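Local coordinates for protein putative pore-forming toxin (Bacteroides vulgatus ATCC 8482, PDB 3KOG) that is of unknown function but may be a pore-forming toxin, probably exported as a lipoprotein, at residues 17-22 against 75-80; 184-189 against 219-224. One frame throughout, in Å; residues are numbered along the deposited sequence. Where two conformers were deposited one is given.

Contact 1 of 2, residues 17-22 against 75-80; sequences AKFIIT and VTIPAL
The ring of F19 carries P78 over one face and meets I77 and L80 obliquely. CD of the proline stands 3.6 Å from the F19 ring centroid, 18° off the ring normal, and so makes a CH-pi contact displaced toward the rim on the CE1 side; its nearest ring atom is F19 CE1, 3.5 Å from P78 CD. The side chains of F19 and P78 cross at about a right angle. With CG of F19 anti to its own backbone nitrogen (chi1 -164°), the ring projects from strand 18-22 toward residues 75-80. Beside the proline, toward the CB end of the ring, CD1 of L80 comes obliquely to 4.1 Å from F19 CD1, and its other near neighbour is the carbonyl oxygen of K18. F19 and I77 run past each other in opposite directions, CB of F19 lying 4.0 Å from I77 CG2.

At one end of the row, I21 and V75 reach toward each other tip to tip. The methyl CD1 of I21 is pressed to 3.3 Å from V75 CG1, closer than ordinary van der Waals contact, while I77 crosses the same isoleucine at about a right angle. The other end is closed by A17 CB against L80 CB at 3.5 Å.

No hydrogen bond joins the segments: the two strands run nearly antiparallel, at 169°, but their axes stay 8.9 Å apart. I60 touches I21, V75 and I77, and L55 touches F19 and I77, adding to the apolar filling. Strands 18-27 and 69-77 belong to different sheets, and this is the interior packing of a beta-sandwich, consistent with the transthyretin-like clan to which the DUF3869 family belongs.

Contact 2 of 2, residues 184-189 against 219-224; sequences FVDYMK and IVSPKN
Strands 179-198 and 207-225 form a beta hairpin, and residues 184-189 and 219-224 pair within it as antiparallel neighbours. F184 with S221 and D186 with I219 are hydrogen-bonded pairs; V185 with V220, between them, is a non-hydrogen-bonded pair. The D186 N to I219 O bond, 2.8 Å long, is nearly straight at 176° and lies almost on the line of the carbonyl bond. At the other pair, F184 N reaches S221 O at 3.0 Å from well above the carbonyl plane.

On the face bearing F184, D186, I219 and S221, a water lies between the strands. It lies 2.8 Å from I219 O, placed to donate to it, so that oxygen probably takes both the D186 amide and the water. D186 OD1 and S221 OG are both about 2.5 Å from the water, short enough to leave the details of those bonds doubtful. The hydroxyl and carboxylate have further partners in Q84 and T112 respectively.

K223 meets the phenylalanine at its rim: CG is 3.5 Å from F184 CD1, in the plane of the ring. A bend at the second torsion of the lysine (chi2 -69°) turns its chain back along the ring, leaving K223 CE 3.8 Å from F184 CD1. The two side chains cross at about a right angle. Farther along, CG of M188, a selenomethionine, rests 4.0 Å from I219 CD1 in the conformer described. On the opposite face, V185 CG2 and V220 CG1 touch only loosely.

Strand 98-120 pairs with the other edge of strand 179-198, where the ring of F184 stacks on that of H114. Strand 207-225 pairs in turn with strands 126-143 and 85-94; on the valine face, V220 packs against Y132 of strand 126-143.

Contacts 1 and 2 follow one another along the chain, yet their centres are only 13 Å apart and they touch through I219. In the conformer described, its CD1 lies 4.1 Å from P78 CG and its CG2 4.3 Å from L80 CD2, both by plain packing, so the 75-80 segment bridges F19 and the hairpin pairing of 184-189 with 219-224. Strands 18-27 and 207-225 also belong to one large mixed sheet, linked through strand 85-94. Bound methylpentanediol, probably from the crystallisation liquor, comes within about 4 Å of the side chain of P78 in contact 1 and about 3 Å of the side chain of D186 in contact 2.

Contact 1 of 2, residues 17-22 against 75-80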
loop_
_atom_site.group_PDB
_atom_site.type_symbol
_atom_site.label_atom_id
_atom_site.label_comp_id
_atom_site.label_asym_id
_atom_site.label_seq_id
_atom_site.Cartn_x
_atom_site.Cartn_y
_atom_site.Cartn_z
ATOM N N ALA A 17 5.614 13.294 -2.931
ATOM C CA ALA A 17 4.870 12.047 -2.947
ATOM C C ALA A 17 4.862 11.485 -1.536
ATOM O O ALA A 17 5.746 11.771 -0.728
ATOM C CB ALA A 17 5.528 10.999 -3.893
ATOM N N LYS A 18 3.885 10.658 -1.244
ATOM C CA LYS A 18 3.773 10.052 0.096
ATOM C C LYS A 18 3.207 8.696 0.006
ATOM O O LYS A 18 2.286 8.448 -0.759
ATOM C CB LYS A 18 2.981 10.928 1.034
ATOM C CG LYS A 18 2.866 10.346 2.459
ATOM C CD LYS A 18 2.003 11.243 3.370
ATOM C CE LYS A 18 2.709 12.504 3.827
ATOM N NZ LYS A 18 1.711 13.145 4.795
ATOM N N PHE A 19 3.750 7.781 0.827
ATOM C CA PHE A 19 3.303 6.410 0.845
ATOM C C PHE A 19 3.325 5.911 2.281
ATOM O O PHE A 19 4.316 6.160 2.985
ATOM C CB PHE A 19 4.155 5.534 -0.044
ATOM C CG PHE A 19 3.513 4.203 -0.352
ATOM C CD1 PHE A 19 2.613 4.090 -1.395
ATOM C CD2 PHE A 19 3.817 3.105 0.392
ATOM C CE1 PHE A 19 2.017 2.908 -1.678
ATOM C CE2 PHE A 19 3.224 1.883 0.132
ATOM C CZ PHE A 19 2.294 1.804 -0.939
ATOM N N ILE A 20 2.204 5.322 2.716
ATOM C CA ILE A 20 2.050 4.787 4.081
ATOM C C ILE A 20 1.945 3.290 4.080
ATOM O O ILE A 20 1.117 2.708 3.383
ATOM C CB ILE A 20 0.851 5.433 4.772
ATOM C CG1 ILE A 20 1.073 6.966 4.845
ATOM C CG2 ILE A 20 0.633 4.863 6.190
ATOM C CD1 ILE A 20 -0.202 7.750 5.255
ATOM N N ILE A 21 2.799 2.652 4.866
ATOM C CA ILE A 21 2.749 1.242 5.098
ATOM C C ILE A 21 2.182 0.945 6.479
ATOM O O ILE A 21 2.670 1.478 7.517
ATOM C CB ILE A 21 4.210 0.625 5.041
ATOM C CG1 ILE A 21 4.806 0.714 3.628
ATOM C CG2 ILE A 21 4.164 -0.897 5.544
ATOM C CD1 ILE A 21 6.372 0.533 3.611
ATOM N N THR A 22 1.152 0.126 6.517
ATOM C CA THR A 22 0.483 -0.227 7.763
ATOM C C THR A 22 0.640 -1.719 8.075
ATOM O O THR A 22 -0.022 -2.566 7.488
ATOM C CB THR A 22 -1.017 0.166 7.727
ATOM O OG1 THR A 22 -1.144 1.585 7.475
ATOM C CG2 THR A 22 -1.704 -0.180 9.035
ATOM N N VAL A 75 7.697 -5.161 2.040
ATOM C CA VAL A 75 6.768 -4.429 1.220
ATOM C C VAL A 75 7.569 -3.496 0.293
ATOM O O VAL A 75 8.548 -2.838 0.684
ATOM C CB VAL A 75 5.771 -3.643 2.075
ATOM C CG1 VAL A 75 6.505 -2.686 2.960
ATOM C CG2 VAL A 75 4.798 -2.910 1.196
ATOM N N THR A 76 7.169 -3.475 -0.958
ATOM C CA THR A 76 7.864 -2.602 -1.953
ATOM C C THR A 76 7.021 -1.324 -2.049
ATOM O O THR A 76 5.839 -1.371 -2.392
ATOM C CB THR A 76 8.008 -3.323 -3.305
ATOM O OG1 THR A 76 8.872 -4.422 -3.113
ATOM C CG2 THR A 76 8.630 -2.340 -4.405
ATOM N N ILE A 77 7.574 -0.211 -1.636
ATOM C CA ILE A 77 7.008 1.112 -1.938
ATOM C C ILE A 77 7.175 1.313 -3.442
ATOM O O ILE A 77 8.300 1.154 -3.996
ATOM C CB ILE A 77 7.798 2.241 -1.164
ATOM C CG1 ILE A 77 7.730 2.065 0.343
ATOM C CG2 ILE A 77 7.362 3.689 -1.578
ATOM C CD1 ILE A 77 8.783 2.952 1.091
ATOM N N PRO A 78 6.091 1.693 -4.155
ATOM C CA PRO A 78 6.222 1.996 -5.555
ATOM C C PRO A 78 6.948 3.322 -5.808
ATOM O O PRO A 78 6.946 4.195 -4.955
ATOM C CB PRO A 78 4.782 2.090 -6.022
ATOM C CG PRO A 78 4.049 2.688 -4.770
ATOM C CD PRO A 78 4.740 2.026 -3.615
ATOM N N ALA A 79 7.516 3.465 -7.012
ATOM C CA ALA A 79 8.082 4.715 -7.447
ATOM C C ALA A 79 6.939 5.707 -7.654
ATOM O O ALA A 79 5.974 5.378 -8.340
ATOM C CB ALA A 79 8.855 4.505 -8.768
ATOM N N LEU A 80 7.025 6.878 -7.037
ATOM C CA LEU A 80 5.926 7.843 -7.059
ATOM C C LEU A 80 6.482 9.189 -7.454
ATOM O O LEU A 80 7.562 9.555 -6.997
ATOM C CB LEU A 80 5.227 7.965 -5.706
ATOM C CG LEU A 80 4.428 6.762 -5.201
ATOM C CD1 LEU A 80 3.776 7.191 -3.886
ATOM C CD2 LEU A 80 3.377 6.255 -6.211
#

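Contact 2 of 2, residues 184-189 against 219-224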
loop_
_atom_site.group_PDB
_atom_site.type_symbol
_atom_site.label_atom_id
_atom_site.label_comp_id
_atom_site.label_asym_id
_atom_site.label_seq_id
_atom_site.Cartn_x
_atom_site.Cartn_y
_atom_site.Cartn_z
ATOM N N PHE A 184 -6.469 11.448 -10.851
ATOM C CA PHE A 184 -6.575 10.006 -11.081
ATOM C C PHE A 184 -6.594 9.227 -9.771
ATOM O O PHE A 184 -5.938 9.593 -8.807
ATOM C CB PHE A 184 -5.425 9.470 -11.946
ATOM C CG PHE A 184 -5.439 9.929 -13.361
ATOM C CD1 PHE A 184 -4.873 11.152 -13.726
ATOM C CD2 PHE A 184 -5.928 9.103 -14.344
ATOM C CE1 PHE A 184 -4.865 11.560 -15.090
ATOM C CE2 PHE A 184 -5.950 9.510 -15.673
ATOM C CZ PHE A 184 -5.403 10.745 -16.025
ATOM N N VAL A 185 -7.384 8.167 -9.749
ATOM C CA VAL A 185 -7.356 7.166 -8.700
ATOM C C VAL A 185 -7.115 5.822 -9.369
ATOM O O VAL A 185 -7.890 5.405 -10.236
ATOM C CB VAL A 185 -8.663 7.153 -7.889
ATOM C CG1 VAL A 185 -8.624 6.052 -6.820
ATOM C CG2 VAL A 185 -8.910 8.542 -7.273
ATOM N N ASP A 186 -6.042 5.127 -8.970
ATOM C CA ASP A 186 -5.751 3.839 -9.511
ATOM C C ASP A 186 -5.915 2.782 -8.441
ATOM O O ASP A 186 -5.331 2.906 -7.395
ATOM C CB ASP A 186 -4.338 3.785 -10.051
ATOM C CG ASP A 186 -4.166 4.614 -11.335
ATOM O OD1 ASP A 186 -3.980 5.823 -11.227
ATOM O OD2 ASP A 186 -4.220 4.052 -12.437
ATOM N N TYR A 187 -6.675 1.740 -8.755
ATOM C CA TYR A 187 -6.767 0.553 -7.948
ATOM C C TYR A 187 -5.796 -0.453 -8.481
ATOM O O TYR A 187 -5.851 -0.826 -9.624
ATOM C CB TYR A 187 -8.185 -0.035 -8.005
ATOM C CG TYR A 187 -9.291 0.819 -7.464
ATOM C CD1 TYR A 187 -9.051 1.855 -6.596
ATOM C CD2 TYR A 187 -10.613 0.518 -7.774
ATOM C CE1 TYR A 187 -10.063 2.598 -6.086
ATOM C CE2 TYR A 187 -11.642 1.261 -7.261
ATOM C CZ TYR A 187 -11.341 2.329 -6.424
ATOM O OH TYR A 187 -12.345 3.100 -5.876
HETATM N N MSE A 188 -4.889 -0.876 -7.616
HETATM C CA MSE A 188 -3.814 -1.789 -7.902
HETATM C C MSE A 188 -4.228 -3.190 -7.360
HETATM O O MSE A 188 -4.783 -3.295 -6.245
HETATM C CB MSE A 188 -2.552 -1.329 -7.139
HETATM C CG MSE A 188 -2.137 0.157 -7.325
HETATM SE SE MSE A 188 -1.879 0.547 -9.194
HETATM C CE MSE A 188 -0.599 -0.810 -9.636
ATOM N N LYS A 189 -4.041 -4.213 -8.188
ATOM C CA LYS A 189 -4.271 -5.617 -7.830
ATOM C C LYS A 189 -2.927 -6.313 -7.860
ATOM O O LYS A 189 -2.260 -6.317 -8.881
ATOM C CB LYS A 189 -5.210 -6.297 -8.819
ATOM C CG LYS A 189 -5.450 -7.784 -8.452
ATOM C CD LYS A 189 -6.470 -8.439 -9.334
ATOM C CE LYS A 189 -5.854 -9.067 -10.541
ATOM N NZ LYS A 189 -6.809 -10.074 -11.133
ATOM N N ILE A 219 -3.747 4.134 -5.198
ATOM C CA ILE A 219 -2.871 5.287 -5.434
ATOM C C ILE A 219 -3.674 6.474 -6.039
ATOM O O ILE A 219 -4.451 6.283 -6.999
ATOM C CB ILE A 219 -1.703 4.884 -6.297
ATOM C CG1 ILE A 219 -0.790 3.886 -5.529
ATOM C CG2 ILE A 219 -0.870 6.104 -6.714
ATOM C CD1 ILE A 219 0.297 3.267 -6.434
ATOM N N VAL A 220 -3.523 7.658 -5.457
ATOM C CA VAL A 220 -4.220 8.870 -5.909
ATOM C C VAL A 220 -3.146 9.794 -6.534
ATOM O O VAL A 220 -2.068 10.011 -5.939
ATOM C CB VAL A 220 -4.892 9.597 -4.709
ATOM C CG1 VAL A 220 -5.696 10.866 -5.188
ATOM C CG2 VAL A 220 -5.802 8.663 -3.993
ATOM N N SER A 221 -3.449 10.370 -7.692
ATOM C CA SER A 221 -2.455 11.101 -8.489
ATOM C C SER A 221 -3.098 12.400 -8.968
ATOM O O SER A 221 -3.783 12.386 -9.992
ATOM C CB SER A 221 -2.054 10.265 -9.661
ATOM O OG SER A 221 -1.513 9.020 -9.258
ATOM N N PRO A 222 -2.972 13.481 -8.191
ATOM C CA PRO A 222 -3.434 14.788 -8.686
ATOM C C PRO A 222 -2.519 15.261 -9.824
ATOM O O PRO A 222 -1.308 15.070 -9.754
ATOM C CB PRO A 222 -3.308 15.704 -7.473
ATOM C CG PRO A 222 -2.997 14.762 -6.287
ATOM C CD PRO A 222 -2.340 13.585 -6.878
ATOM N N LYS A 223 -3.096 15.816 -10.872
ATOM C CA LYS A 223 -2.374 16.169 -12.081
ATOM C C LYS A 223 -2.558 17.654 -12.356
ATOM O O LYS A 223 -3.701 18.162 -12.279
ATOM C CB LYS A 223 -2.981 15.397 -13.243
ATOM C CG LYS A 223 -2.770 13.893 -13.137
ATOM C CD LYS A 223 -1.301 13.499 -13.333
ATOM C CE LYS A 223 -1.147 11.966 -13.595
ATOM N NZ LYS A 223 0.237 11.518 -13.280
ATOM N N ASN A 224 -1.450 18.346 -12.609
ATOM C CA ASN A 224 -1.462 19.756 -13.004
ATOM C C ASN A 224 -0.770 19.809 -14.352
ATOM O O ASN A 224 0.429 19.633 -14.428
ATOM C CB ASN A 224 -0.776 20.644 -11.975
ATOM C CG ASN A 224 -1.681 20.944 -10.771
ATOM O OD1 ASN A 224 -2.571 21.790 -10.832
ATOM N ND2 ASN A 224 -1.445 20.245 -9.684
HETATM O O HOH W 1 -3.504 7.444 -9.386
#